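Side-chain contacts in hydrophilic protein, virA protein (Chromobacterium violaceum, PDB 3BO6), which is a phosphothreonine lyase effector of the SpvC family, probably acting by irreversible beta-elimination of phosphate from phosphothreonine in host signalling kinases: residues A[14-19]-A[215-220]; A[76-81]-A[143-148]; A[115-120]-A[126-131]; A[165-170]-A[186-191]. All coordinates share one frame; numbering follows the deposited sequence. Where two conformers were deposited one is given.

The four contacts illustrate how chain-end helices, loops and one antiparallel sheet are joined in a single alpha/beta fold, with an anion site in one of them. Interaction 1 joins a helix near the start of the chain to the C-terminal helix, and both neighbours it touches are reached by packing: Leu19 CD2 lies 4.2 Å from Tyr147 O of interaction 2, and Tyr215 CD1 lies 3.5 Å from Tyr191 CD2 of interaction 4. Interactions 3 and 4 reach the same sheet, with centres about 16 Å apart. Interaction 3 carries the sulfate, in what is probably the phosphate pocket, and its centre is about 31 Å from that of interaction 1, across the middle of the chain.

Interaction 1: residues A[14-19]-A[215-220]; sequences TNFHSL and YRLMAE
Phe16, Leu217 and Arg216 make the joint between helix 16-24, near the beginning of the chain, and helix 213-219 at its very end, a helix-helix contact that sets an early helix of this alpha/beta fold against its C-terminal one. Phe16 buries the most surface. Its CG stands anti to the backbone N (chi1 -172°), which carries the ring off its own helix and into the angle between the two C-terminal side chains. There it is shared: one end of the ring meets a hydrocarbon, the other a charged group. On the hydrocarbon side, Phe16 CE1 lies 4.0 Å from Leu217 CD2, the two side chains running past each other in opposite directions. The same Leu217 CD2 also faces Leu19 CB at 4.3 Å, so one methyl group touches two residues a single helical turn apart. Leu12 of helix 7-14 and Met23 also pack on Leu217 and continue this apolar cluster.

On the other side, Arg216 crosses the phenylalanine at about a right angle. Phe16 CZ sits over the centre of one guanidinium face, 3.9 Å from Arg216 NE, while the planes of ring and guanidinium are inclined by 46°. Part of the aliphatic chain joins in, with Arg216 CB 4.0 Å from Phe16 CZ. What holds the guanidinium in place is Glu220, the C-terminal residue, one turn further on. The grip is side-on and nearly in the guanidinium plane: Arg216 NE gives a 2.9 Å bond to Glu220 OE2, and Arg216 NH2 a 3.0 Å, almost straight bond to Glu220 OE1.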
loop_
_atom_site.group_PDB
_atom_site.type_symbol
_atom_site.label_atom_id
_atom_site.label_comp_id
_atom_site.label_asym_id
_atom_site.label_seq_id
_atom_site.Cartn_x
_atom_site.Cartn_y
_atom_site.Cartn_z
ATOM N N THR A 14 22.370 3.943 5.015
ATOM C CA THR A 14 23.623 3.294 5.371
ATOM C C THR A 14 23.805 2.005 4.589
ATOM O O THR A 14 24.911 1.664 4.174
ATOM C CB THR A 14 23.660 2.978 6.875
ATOM O OG1 THR A 14 23.585 4.197 7.617
ATOM C CG2 THR A 14 24.941 2.233 7.246
ATOM N N ASN A 15 22.709 1.287 4.375
ATOM C CA ASN A 15 22.790 -0.052 3.807
ATOM C C ASN A 15 22.234 -0.163 2.395
ATOM O O ASN A 15 22.017 -1.265 1.898
ATOM C CB ASN A 15 22.112 -1.057 4.745
ATOM C CG ASN A 15 22.847 -1.179 6.068
ATOM O OD1 ASN A 15 23.961 -1.688 6.113
ATOM N ND2 ASN A 15 22.235 -0.698 7.146
ATOM N N PHE A 16 22.035 0.987 1.753
ATOM C CA PHE A 16 21.395 1.056 0.438
ATOM C C PHE A 16 22.007 0.103 -0.587
ATOM O O PHE A 16 21.303 -0.729 -1.176
ATOM C CB PHE A 16 21.446 2.501 -0.069
ATOM C CG PHE A 16 20.647 2.745 -1.326
ATOM C CD1 PHE A 16 19.263 2.692 -1.298
ATOM C CD2 PHE A 16 21.275 3.087 -2.513
ATOM C CE1 PHE A 16 18.528 2.949 -2.425
ATOM C CE2 PHE A 16 20.535 3.345 -3.660
ATOM C CZ PHE A 16 19.149 3.266 -3.607
ATOM N N HIS A 17 23.317 0.214 -0.802
ATOM C CA HIS A 17 23.992 -0.638 -1.763
ATOM C C HIS A 17 23.768 -2.131 -1.506
ATOM O O HIS A 17 23.403 -2.881 -2.416
ATOM C CB HIS A 17 25.489 -0.340 -1.790
ATOM C CG HIS A 17 26.206 -1.079 -2.870
ATOM N ND1 HIS A 17 26.961 -2.209 -2.637
ATOM C CD2 HIS A 17 26.217 -0.887 -4.210
ATOM C CE1 HIS A 17 27.438 -2.658 -3.783
ATOM N NE2 HIS A 17 27.004 -1.872 -4.754
ATOM N N SER A 18 23.980 -2.551 -0.265
ATOM C CA SER A 18 23.792 -3.958 0.094
ATOM C C SER A 18 22.352 -4.422 -0.097
ATOM O O SER A 18 22.096 -5.520 -0.613
ATOM C CB SER A 18 24.215 -4.198 1.538
ATOM O OG SER A 18 23.977 -5.546 1.897
ATOM N N LEU A 19 21.409 -3.586 0.325
ATOM C CA LEU A 19 19.998 -3.937 0.247
ATOM C C LEU A 19 19.531 -4.186 -1.178
ATOM O O LEU A 19 18.978 -5.254 -1.465
ATOM C CB LEU A 19 19.133 -2.888 0.955
ATOM C CG LEU A 19 19.215 -2.901 2.486
ATOM C CD1 LEU A 19 18.570 -1.648 3.085
ATOM C CD2 LEU A 19 18.575 -4.160 3.061
ATOM N N TYR A 215 11.468 4.268 -1.697
ATOM C CA TYR A 215 10.905 4.336 -3.039
ATOM C C TYR A 215 11.893 3.808 -4.074
ATOM O O TYR A 215 11.526 3.044 -4.965
ATOM C CB TYR A 215 10.519 5.773 -3.392
ATOM C CG TYR A 215 10.004 5.904 -4.811
ATOM C CD1 TYR A 215 8.743 5.443 -5.146
ATOM C CD2 TYR A 215 10.782 6.475 -5.818
ATOM C CE1 TYR A 215 8.253 5.555 -6.436
ATOM C CE2 TYR A 215 10.295 6.579 -7.122
ATOM C CZ TYR A 215 9.018 6.131 -7.413
ATOM O OH TYR A 215 8.515 6.221 -8.690
ATOM N N ARG A 216 13.153 4.200 -3.955
ATOM C CA ARG A 216 14.164 3.739 -4.899
ATOM C C ARG A 216 14.307 2.217 -4.850
ATOM O O ARG A 216 14.467 1.558 -5.883
ATOM C CB ARG A 216 15.499 4.428 -4.618
ATOM C CG ARG A 216 15.423 5.948 -4.802
ATOM C CD ARG A 216 16.779 6.620 -4.595
ATOM N NE ARG A 216 17.721 6.223 -5.637
ATOM C CZ ARG A 216 19.006 6.556 -5.633
ATOM N NH1 ARG A 216 19.489 7.262 -4.617
ATOM N NH2 ARG A 216 19.802 6.144 -6.619
ATOM N N LEU A 217 14.203 1.650 -3.651
ATOM C CA LEU A 217 14.258 0.191 -3.497
ATOM C C LEU A 217 13.043 -0.497 -4.136
ATOM O O LEU A 217 13.138 -1.633 -4.590
ATOM C CB LEU A 217 14.381 -0.156 -2.017
ATOM C CG LEU A 217 15.741 0.254 -1.405
ATOM C CD1 LEU A 217 15.695 0.244 0.127
ATOM C CD2 LEU A 217 16.866 -0.645 -1.905
ATOM N N MET A 218 11.911 0.202 -4.191
ATOM C CA MET A 218 10.694 -0.349 -4.790
ATOM C C MET A 218 10.673 -0.176 -6.300
ATOM O O MET A 218 10.064 -0.993 -7.011
ATOM C CB MET A 218 9.462 0.361 -4.219
ATOM C CG MET A 218 9.207 0.069 -2.746
ATOM S SD MET A 218 8.920 -1.664 -2.342
ATOM C CE MET A 218 10.464 -1.995 -1.503
ATOM N N ALA A 219 11.305 0.893 -6.787
ATOM C CA ALA A 219 11.074 1.332 -8.171
ATOM C C ALA A 219 12.274 1.308 -9.108
ATOM O O ALA A 219 12.097 1.187 -10.318
ATOM C CB ALA A 219 10.425 2.726 -8.188
ATOM N N GLU A 220 13.482 1.405 -8.562
ATOM C CA GLU A 220 14.707 1.518 -9.365
ATOM C C GLU A 220 15.339 0.171 -9.701
ATOM O O GLU A 220 15.020 -0.881 -9.133
ATOM C CB GLU A 220 15.733 2.369 -8.600
ATOM C CG GLU A 220 16.777 3.079 -9.439
ATOM C CD GLU A 220 17.344 4.305 -8.724
ATOM O OE1 GLU A 220 18.551 4.593 -8.877
ATOM O OE2 GLU A 220 16.574 4.979 -8.011
ATOM O OXT GLU A 220 16.234 0.107 -10.553
#

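Interaction 2: residues A[76-81]-A[143-148]; sequences KGDFAG and ENSQYS
Gly77 and Ser145 bring two irregular backbones into direct contact, their CA atoms 4.0 Å apart, an approach possible because glycine has no side chain to hold the loops off. Ser145 is itself unusual, with left-handed backbone angles (phi 66°). Its OG lies anti to its own carbonyl carbon (chi1 -66°) and thereby reaches across to the next residue along the other loop: Asp78 N donates to Ser145 OG over 2.8 Å, with an N-H...O angle of 166°. The Asp78 side chain lies beside the same hydroxyl, its CB 3.5 Å from Ser145 OG. The turn that delivers Ser145 is braced from within by an Asx turn, in which Asn144 OD1 accepts from Gln146 N.

At one end, Lys76 CB packs on Glu143 CG at 3.7 Å. The lysine then bends away, NZ bonding to Pro73 O, and no salt bridge forms with Glu143. Ordered water extends the junction in both directions. One molecule donates to Lys76 O (2.9 Å) and to Glu143 O; another accepts from Ala80 N and donates to Tyr147 OH, each over 2.9 Å, while that hydroxyl also bonds to Asp82.

The contact thus ties the loop between strands 65-70 and 82-86 to the one leading from strand 134-137 into helix 149-168, with helix 7-14 packing through Thr8 on both Ala80 and Tyr147.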
loop_
_atom_site.group_PDB
_atom_site.type_symbol
_atom_site.label_atom_id
_atom_site.label_comp_id
_atom_site.label_asym_id
_atom_site.label_seq_id
_atom_site.Cartn_x
_atom_site.Cartn_y
_atom_site.Cartn_z
ATOM N N LYS A 76 7.035 -6.247 12.687
ATOM C CA LYS A 76 7.143 -5.902 14.110
ATOM C C LYS A 76 7.687 -4.496 14.358
ATOM O O LYS A 76 7.808 -4.056 15.502
ATOM C CB LYS A 76 8.015 -6.922 14.840
ATOM C CG LYS A 76 7.611 -8.367 14.625
ATOM C CD LYS A 76 6.171 -8.579 15.066
ATOM C CE LYS A 76 5.816 -10.058 15.123
ATOM N NZ LYS A 76 4.396 -10.268 15.528
ATOM N N GLY A 77 8.019 -3.800 13.281
ATOM C CA GLY A 77 8.571 -2.463 13.400
ATOM C C GLY A 77 7.513 -1.381 13.472
ATOM O O GLY A 77 6.333 -1.617 13.189
ATOM N N ASP A 78 7.931 -0.185 13.879
ATOM C CA ASP A 78 7.038 0.964 13.922
ATOM C C ASP A 78 6.872 1.564 12.530
ATOM O O ASP A 78 7.840 1.677 11.775
ATOM C CB ASP A 78 7.597 2.044 14.848
ATOM C CG ASP A 78 7.582 1.634 16.306
ATOM O OD1 ASP A 78 6.808 0.718 16.663
ATOM O OD2 ASP A 78 8.329 2.253 17.091
ATOM N N PHE A 79 5.650 1.967 12.199
ATOM C CA PHE A 79 5.384 2.673 10.949
ATOM C C PHE A 79 6.364 3.818 10.761
ATOM O O PHE A 79 6.598 4.607 11.688
ATOM C CB PHE A 79 3.957 3.207 10.968
ATOM C CG PHE A 79 3.535 3.903 9.706
ATOM C CD1 PHE A 79 3.555 3.248 8.477
ATOM C CD2 PHE A 79 3.062 5.203 9.762
ATOM C CE1 PHE A 79 3.117 3.889 7.331
ATOM C CE2 PHE A 79 2.642 5.859 8.622
ATOM C CZ PHE A 79 2.665 5.206 7.398
ATOM N N ALA A 80 6.937 3.896 9.561
ATOM C CA ALA A 80 7.962 4.877 9.248
ATOM C C ALA A 80 7.529 5.781 8.097
ATOM O O ALA A 80 8.357 6.437 7.453
ATOM C CB ALA A 80 9.283 4.169 8.935
ATOM N N GLY A 81 6.219 5.827 7.848
ATOM C CA GLY A 81 5.659 6.755 6.880
ATOM C C GLY A 81 5.448 6.238 5.471
ATOM O O GLY A 81 4.799 6.903 4.678
ATOM N N GLU A 143 11.903 -5.795 14.705
ATOM C CA GLU A 143 11.492 -5.118 15.926
ATOM C C GLU A 143 12.220 -3.786 16.124
ATOM O O GLU A 143 11.693 -2.872 16.754
ATOM C CB GLU A 143 11.716 -6.042 17.128
ATOM C CG GLU A 143 10.942 -7.351 17.033
ATOM C CD GLU A 143 11.141 -8.235 18.248
ATOM O OE1 GLU A 143 11.631 -7.722 19.277
ATOM O OE2 GLU A 143 10.806 -9.439 18.174
ATOM N N ASN A 144 13.419 -3.682 15.553
ATOM C CA ASN A 144 14.200 -2.432 15.603
ATOM C C ASN A 144 13.795 -1.406 14.543
ATOM O O ASN A 144 14.467 -0.395 14.357
ATOM C CB ASN A 144 15.698 -2.718 15.510
ATOM C CG ASN A 144 16.107 -3.317 14.177
ATOM O OD1 ASN A 144 15.276 -3.506 13.278
ATOM N ND2 ASN A 144 17.391 -3.616 14.041
ATOM N N SER A 145 12.685 -1.683 13.857
ATOM C CA SER A 145 12.112 -0.787 12.858
ATOM C C SER A 145 13.019 -0.623 11.643
ATOM O O SER A 145 12.951 0.375 10.934
ATOM C CB SER A 145 11.711 0.576 13.454
ATOM O OG SER A 145 10.647 0.460 14.391
ATOM N N GLN A 146 13.854 -1.621 11.390
ATOM C CA GLN A 146 14.639 -1.627 10.170
ATOM C C GLN A 146 13.992 -2.572 9.161
ATOM O O GLN A 146 13.463 -3.626 9.535
ATOM C CB GLN A 146 16.074 -2.058 10.448
ATOM C CG GLN A 146 16.772 -1.094 11.397
ATOM C CD GLN A 146 18.192 -1.493 11.682
ATOM O OE1 GLN A 146 18.605 -2.607 11.377
ATOM N NE2 GLN A 146 18.958 -0.581 12.279
ATOM N N TYR A 147 14.043 -2.199 7.887
ATOM C CA TYR A 147 13.602 -3.088 6.818
ATOM C C TYR A 147 14.677 -4.131 6.506
ATOM O O TYR A 147 15.832 -3.790 6.284
ATOM C CB TYR A 147 13.366 -2.285 5.533
ATOM C CG TYR A 147 12.140 -1.401 5.506
ATOM C CD1 TYR A 147 10.875 -1.939 5.334
ATOM C CD2 TYR A 147 12.248 -0.017 5.596
ATOM C CE1 TYR A 147 9.751 -1.131 5.288
ATOM C CE2 TYR A 147 11.130 0.794 5.560
ATOM C CZ TYR A 147 9.886 0.231 5.400
ATOM O OH TYR A 147 8.799 1.091 5.347
ATOM N N SER A 148 14.293 -5.400 6.434
ATOM C CA SER A 148 15.211 -6.416 5.928
ATOM C C SER A 148 15.150 -6.486 4.399
ATOM O O SER A 148 14.141 -6.104 3.800
ATOM C CB SER A 148 14.871 -7.793 6.517
ATOM O OG SER A 148 13.654 -8.296 5.991
HETATM O O HOH W 1 8.677 -2.149 17.539
HETATM O O HOH W 2 6.921 2.712 6.941
#

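Interaction 3: residues A[115-120]-A[126-131]; sequences KVTDME and SRVAVG. With SO4 (sulfate ion), chain C.
The long connection between the antiparallel neighbours 113-117 and 134-137 of the central sheet folds back on the strand it has left, and Thr117 and Val128 are where it touches down. Thr117, the last residue of its strand, donates from OG1 to Val128 O over 2.8 Å. The hydroxyl arrives well off the line of the C=O bond, at a C=O...donor angle of 143°, and is tilted 23° from the carbonyl plane. Its chi1 of -61° sets OG1 beside the backbone N and leaves CG2 against the same carbonyl oxygen, 3.5 Å from Val128 O. A second touch lies two residues on, where the doubly bent chain of Met119 brings its CE to within 4.2 Å of Ala129 CB.

The returning loop is tightly wound. Ser126 OG accepts from Val128 N in an ST turn, and Ser126 O takes bonds from both Ala129 N and Val130 N. From this turn Arg127 extends to a sulfate, end-on and close to the guanidinium plane: NH1 gives 2.8 Å to sulfate O3 and NH2 gives 2.9 Å to sulfate O1. Lys83, His85, Arg192 and Arg199 also bond to this anion.

Although probably drawn from the crystallisation liquor, a sulfate gathered by so many donors is consistent with a pocket for the phosphate of phosphothreonine; the Thr117-Val128 bond, one residue from Arg127, probably steadies the backbone from which that arginine reaches the anion.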
loop_
_atom_site.group_PDB
_atom_site.type_symbol
_atom_site.label_atom_id
_atom_site.label_comp_id
_atom_site.label_asym_id
_atom_site.label_seq_id
_atom_site.Cartn_x
_atom_site.Cartn_y
_atom_site.Cartn_z
ATOM N N LYS A 115 -6.693 0.261 3.850
ATOM C CA LYS A 115 -8.104 0.760 3.812
ATOM C C LYS A 115 -8.443 1.009 2.360
ATOM O O LYS A 115 -7.563 0.922 1.557
ATOM C CB LYS A 115 -8.285 1.989 4.694
ATOM C CG LYS A 115 -7.592 3.236 4.218
ATOM C CD LYS A 115 -7.698 4.278 5.331
ATOM C CE LYS A 115 -7.264 5.638 4.870
ATOM N NZ LYS A 115 -7.331 6.575 6.047
ATOM N N VAL A 116 -9.763 0.969 2.132
ATOM C CA VAL A 116 -10.395 1.247 0.857
ATOM C C VAL A 116 -11.502 2.277 1.065
ATOM O O VAL A 116 -12.208 2.249 2.071
ATOM C CB VAL A 116 -10.941 -0.054 0.185
ATOM C CG1 VAL A 116 -12.055 -0.686 1.013
ATOM C CG2 VAL A 116 -11.399 0.219 -1.225
ATOM N N THR A 117 -11.663 3.188 0.117
ATOM C CA THR A 117 -12.625 4.242 0.319
ATOM C C THR A 117 -14.009 3.623 0.185
ATOM O O THR A 117 -14.236 2.725 -0.646
ATOM C CB THR A 117 -12.461 5.194 -0.881
ATOM O OG1 THR A 117 -11.128 5.716 -0.881
ATOM C CG2 THR A 117 -13.479 6.359 -0.847
ATOM N N ASP A 118 -14.936 4.115 1.000
ATOM C CA ASP A 118 -16.347 3.775 0.868
ATOM C C ASP A 118 -16.960 4.698 -0.174
ATOM O O ASP A 118 -17.197 5.894 0.083
ATOM C CB ASP A 118 -17.055 3.953 2.212
ATOM C CG ASP A 118 -18.530 3.552 2.155
ATOM O OD1 ASP A 118 -19.068 3.421 1.036
ATOM O OD2 ASP A 118 -19.121 3.377 3.232
ATOM N N MET A 119 -17.259 4.149 -1.340
ATOM C CA MET A 119 -17.674 4.964 -2.474
ATOM C C MET A 119 -19.092 5.516 -2.323
ATOM O O MET A 119 -19.492 6.411 -3.064
ATOM C CB MET A 119 -17.543 4.164 -3.775
ATOM C CG MET A 119 -16.091 3.752 -4.091
ATOM S SD MET A 119 -14.874 5.101 -4.086
ATOM C CE MET A 119 -15.345 5.991 -5.552
ATOM N N GLU A 120 -19.846 4.982 -1.370
ATOM C CA GLU A 120 -21.177 5.514 -1.080
ATOM C C GLU A 120 -21.140 6.760 -0.196
ATOM O O GLU A 120 -22.109 7.525 -0.148
ATOM C CB GLU A 120 -22.042 4.434 -0.429
ATOM C CG GLU A 120 -22.221 3.207 -1.291
ATOM C CD GLU A 120 -22.897 3.522 -2.610
ATOM O OE1 GLU A 120 -22.488 2.942 -3.637
ATOM O OE2 GLU A 120 -23.836 4.352 -2.619
ATOM N N SER A 126 -13.247 13.784 -4.645
ATOM C CA SER A 126 -12.087 13.677 -3.762
ATOM C C SER A 126 -10.892 12.985 -4.422
ATOM O O SER A 126 -11.055 12.107 -5.284
ATOM C CB SER A 126 -12.451 12.892 -2.495
ATOM O OG SER A 126 -11.305 12.693 -1.681
ATOM N N ARG A 127 -9.693 13.362 -3.985
ATOM C CA ARG A 127 -8.483 12.675 -4.421
ATOM C C ARG A 127 -8.469 11.175 -4.068
ATOM O O ARG A 127 -7.700 10.414 -4.653
ATOM C CB ARG A 127 -7.234 13.377 -3.852
ATOM C CG ARG A 127 -7.127 13.306 -2.333
ATOM C CD ARG A 127 -5.903 14.088 -1.871
ATOM N NE ARG A 127 -4.632 13.347 -1.943
ATOM C CZ ARG A 127 -4.240 12.471 -1.025
ATOM N NH1 ARG A 127 -5.040 12.173 -0.001
ATOM N NH2 ARG A 127 -3.064 11.874 -1.145
ATOM N N VAL A 128 -9.307 10.738 -3.126
ATOM C CA VAL A 128 -9.400 9.312 -2.791
ATOM C C VAL A 128 -10.673 8.671 -3.367
ATOM O O VAL A 128 -10.988 7.526 -3.061
ATOM C CB VAL A 128 -9.281 9.020 -1.271
ATOM C CG1 VAL A 128 -7.960 9.557 -0.693
ATOM C CG2 VAL A 128 -10.486 9.556 -0.496
ATOM N N ALA A 129 -11.342 9.394 -4.263
ATOM C CA ALA A 129 -12.481 8.868 -4.997
ATOM C C ALA A 129 -12.168 8.679 -6.479
ATOM O O ALA A 129 -12.555 7.674 -7.068
ATOM C CB ALA A 129 -13.688 9.790 -4.830
ATOM N N VAL A 130 -11.485 9.653 -7.090
ATOM C CA VAL A 130 -11.141 9.555 -8.511
ATOM C C VAL A 130 -9.896 8.699 -8.739
ATOM O O VAL A 130 -9.591 8.297 -9.868
ATOM C CB VAL A 130 -10.972 10.948 -9.153
ATOM C CG1 VAL A 130 -12.287 11.716 -9.070
ATOM C CG2 VAL A 130 -9.810 11.727 -8.498
ATOM N N GLY A 131 -9.189 8.438 -7.651
ATOM C CA GLY A 131 -8.065 7.515 -7.623
ATOM C C GLY A 131 -7.771 7.250 -6.162
ATOM O O GLY A 131 -8.582 7.574 -5.288
HETATM S S SO4 C . -2.778 10.035 2.271
HETATM O O1 SO4 C . -1.952 10.380 1.096
HETATM O O2 SO4 C . -2.039 10.306 3.495
HETATM O O3 SO4 C . -3.985 10.841 2.250
HETATM O O4 SO4 C . -3.113 8.609 2.239
#

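Interaction 4: residues A[165-170]-A[186-191]; sequences RLSESG and WKYVSY
Leu166 lies over one face of the Tyr188 ring, and Ser167, the next residue along the helix, comes to the same ring at its edge. The leucine CB sits close to the ring centre: it stands 3.7 Å from the Tyr188 ring centroid, only 11° off the normal, a CH-pi contact over the face. Beyond it the chain slides back along the tyrosine in the opposite direction, so that Leu166 CD1 comes to rest 3.7 Å from Tyr188 CG, near the root of the ring. Tyr188 sends its CB toward helix 149-168, and with CG anti to the carbonyl carbon (chi1 -53°) the ring lies against Leu166. In the conformer described, one of two for this serine, Ser167 OG is in the ring plane, 3.5 Å from Tyr188 CE2.

In the fold, this is a helix packed at one border of the antiparallel sheet: Tyr188 immediately precedes strand 189-193, an outermost strand. The backbone there is held as well, since Glu163 of the same helix accepts from the amides of Lys187, Tyr188 and Val189. Leu166 also packs on Ile86 of strand 82-86 and on Ala96 and Leu100 of helix 93-104.

The helix stops just past the contact in a Schellman motif, Gly170 taking positive phi and bonding from its N to Ser167 O (3.1 Å). Tyr188 OH passes this end and bonds to Leu171 O.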
loop_
_atom_site.group_PDB
_atom_site.type_symbol
_atom_site.label_atom_id
_atom_site.label_comp_id
_atom_site.label_asym_id
_atom_site.label_seq_id
_atom_site.Cartn_x
_atom_site.Cartn_y
_atom_site.Cartn_z
ATOM N N ARG A 165 -2.509 -8.416 -11.237
ATOM C CA ARG A 165 -3.892 -8.823 -11.029
ATOM C C ARG A 165 -4.869 -7.768 -11.540
ATOM O O ARG A 165 -5.900 -8.113 -12.103
ATOM C CB ARG A 165 -4.208 -9.148 -9.555
ATOM C CG ARG A 165 -3.928 -10.604 -9.085
ATOM C CD ARG A 165 -4.666 -11.660 -9.903
ATOM N NE ARG A 165 -4.750 -12.946 -9.200
ATOM C CZ ARG A 165 -4.857 -14.139 -9.790
ATOM N NH1 ARG A 165 -4.826 -14.252 -11.116
ATOM N NH2 ARG A 165 -4.966 -15.227 -9.040
ATOM N N LEU A 166 -4.553 -6.488 -11.359
ATOM C CA LEU A 166 -5.458 -5.435 -11.819
ATOM C C LEU A 166 -5.543 -5.446 -13.329
ATOM O O LEU A 166 -6.638 -5.398 -13.884
ATOM C CB LEU A 166 -5.042 -4.053 -11.299
ATOM C CG LEU A 166 -5.303 -3.908 -9.802
ATOM C CD1 LEU A 166 -4.477 -2.745 -9.228
ATOM C CD2 LEU A 166 -6.822 -3.733 -9.524
ATOM N N SER A 167 -4.390 -5.551 -13.979
ATOM C CA SER A 167 -4.336 -5.566 -15.432
ATOM C C SER A 167 -5.094 -6.754 -16.005
ATOM O O SER A 167 -5.944 -6.601 -16.893
ATOM C CB SER A 167 -2.883 -5.602 -15.896
ATOM O OG SER A 167 -2.278 -4.335 -15.736
ATOM N N GLU A 168 -4.807 -7.937 -15.487
ATOM C CA GLU A 168 -5.428 -9.121 -16.086
ATOM C C GLU A 168 -6.879 -9.303 -15.690
ATOM O O GLU A 168 -7.586 -10.100 -16.302
ATOM C CB GLU A 168 -4.621 -10.375 -15.790
ATOM C CG GLU A 168 -4.690 -10.831 -14.368
ATOM C CD GLU A 168 -3.697 -11.938 -14.091
ATOM O OE1 GLU A 168 -2.927 -12.287 -15.016
ATOM O OE2 GLU A 168 -3.687 -12.451 -12.955
ATOM N N SER A 169 -7.340 -8.527 -14.707
ATOM C CA SER A 169 -8.744 -8.556 -14.281
ATOM C C SER A 169 -9.554 -7.467 -14.989
ATOM O O SER A 169 -10.739 -7.288 -14.725
ATOM C CB SER A 169 -8.867 -8.408 -12.758
ATOM O OG SER A 169 -8.221 -9.493 -12.090
ATOM N N GLY A 170 -8.908 -6.737 -15.890
ATOM C CA GLY A 170 -9.618 -5.759 -16.696
ATOM C C GLY A 170 -9.946 -4.424 -16.045
ATOM O O GLY A 170 -10.875 -3.746 -16.455
ATOM N N TRP A 186 4.449 1.367 -13.204
ATOM C CA TRP A 186 3.282 1.180 -12.326
ATOM C C TRP A 186 2.102 1.935 -12.925
ATOM O O TRP A 186 2.128 3.162 -13.023
ATOM C CB TRP A 186 3.500 1.671 -10.887
ATOM C CG TRP A 186 4.599 1.032 -10.121
ATOM C CD1 TRP A 186 5.351 -0.045 -10.483
ATOM C CD2 TRP A 186 5.078 1.451 -8.841
ATOM N NE1 TRP A 186 6.279 -0.319 -9.499
ATOM C CE2 TRP A 186 6.141 0.593 -8.486
ATOM C CE3 TRP A 186 4.721 2.483 -7.967
ATOM C CZ2 TRP A 186 6.841 0.725 -7.283
ATOM C CZ3 TRP A 186 5.420 2.616 -6.779
ATOM C CH2 TRP A 186 6.470 1.750 -6.450
ATOM N N LYS A 187 1.077 1.198 -13.336
ATOM C CA LYS A 187 -0.094 1.801 -13.960
ATOM C C LYS A 187 -1.170 2.159 -12.942
ATOM O O LYS A 187 -2.052 2.947 -13.249
ATOM C CB LYS A 187 -0.709 0.843 -14.998
ATOM C CG LYS A 187 0.257 0.395 -16.095
ATOM C CD LYS A 187 0.979 1.574 -16.739
ATOM C CE LYS A 187 1.820 1.126 -17.939
ATOM N NZ LYS A 187 2.518 2.279 -18.562
ATOM N N TYR A 188 -1.110 1.551 -11.757
ATOM C CA TYR A 188 -2.159 1.744 -10.738
ATOM C C TYR A 188 -1.609 2.226 -9.396
ATOM O O TYR A 188 -2.267 2.975 -8.675
ATOM C CB TYR A 188 -2.916 0.433 -10.488
ATOM C CG TYR A 188 -3.479 -0.227 -11.715
ATOM C CD1 TYR A 188 -4.802 0.014 -12.110
ATOM C CD2 TYR A 188 -2.725 -1.136 -12.448
ATOM C CE1 TYR A 188 -5.340 -0.608 -13.239
ATOM C CE2 TYR A 188 -3.256 -1.762 -13.579
ATOM C CZ TYR A 188 -4.555 -1.486 -13.957
ATOM O OH TYR A 188 -5.083 -2.120 -15.064
ATOM N N VAL A 189 -0.416 1.771 -9.044
ATOM C CA VAL A 189 0.172 2.045 -7.743
ATOM C C VAL A 189 0.994 3.332 -7.746
ATOM O O VAL A 189 1.663 3.669 -8.740
ATOM C CB VAL A 189 1.048 0.857 -7.293
ATOM C CG1 VAL A 189 1.773 1.175 -5.992
ATOM C CG2 VAL A 189 0.193 -0.412 -7.143
ATOM N N SER A 190 0.926 4.055 -6.631
ATOM C CA SER A 190 1.802 5.211 -6.409
ATOM C C SER A 190 2.227 5.277 -4.955
ATOM O O SER A 190 1.683 4.550 -4.110
ATOM C CB SER A 190 1.157 6.520 -6.882
ATOM O OG SER A 190 -0.056 6.768 -6.186
ATOM N N TYR A 191 3.200 6.130 -4.661
ATOM C CA TYR A 191 3.851 6.160 -3.351
ATOM C C TYR A 191 4.010 7.557 -2.768
ATOM O O TYR A 191 4.234 8.524 -3.497
ATOM C CB TYR A 191 5.258 5.587 -3.523
ATOM C CG TYR A 191 6.192 5.824 -2.339
ATOM C CD1 TYR A 191 6.148 4.994 -1.221
ATOM C CD2 TYR A 191 7.104 6.884 -2.346
ATOM C CE1 TYR A 191 7.018 5.195 -0.147
ATOM C CE2 TYR A 191 7.959 7.097 -1.268
ATOM C CZ TYR A 191 7.914 6.249 -0.189
ATOM O OH TYR A 191 8.781 6.458 0.878
#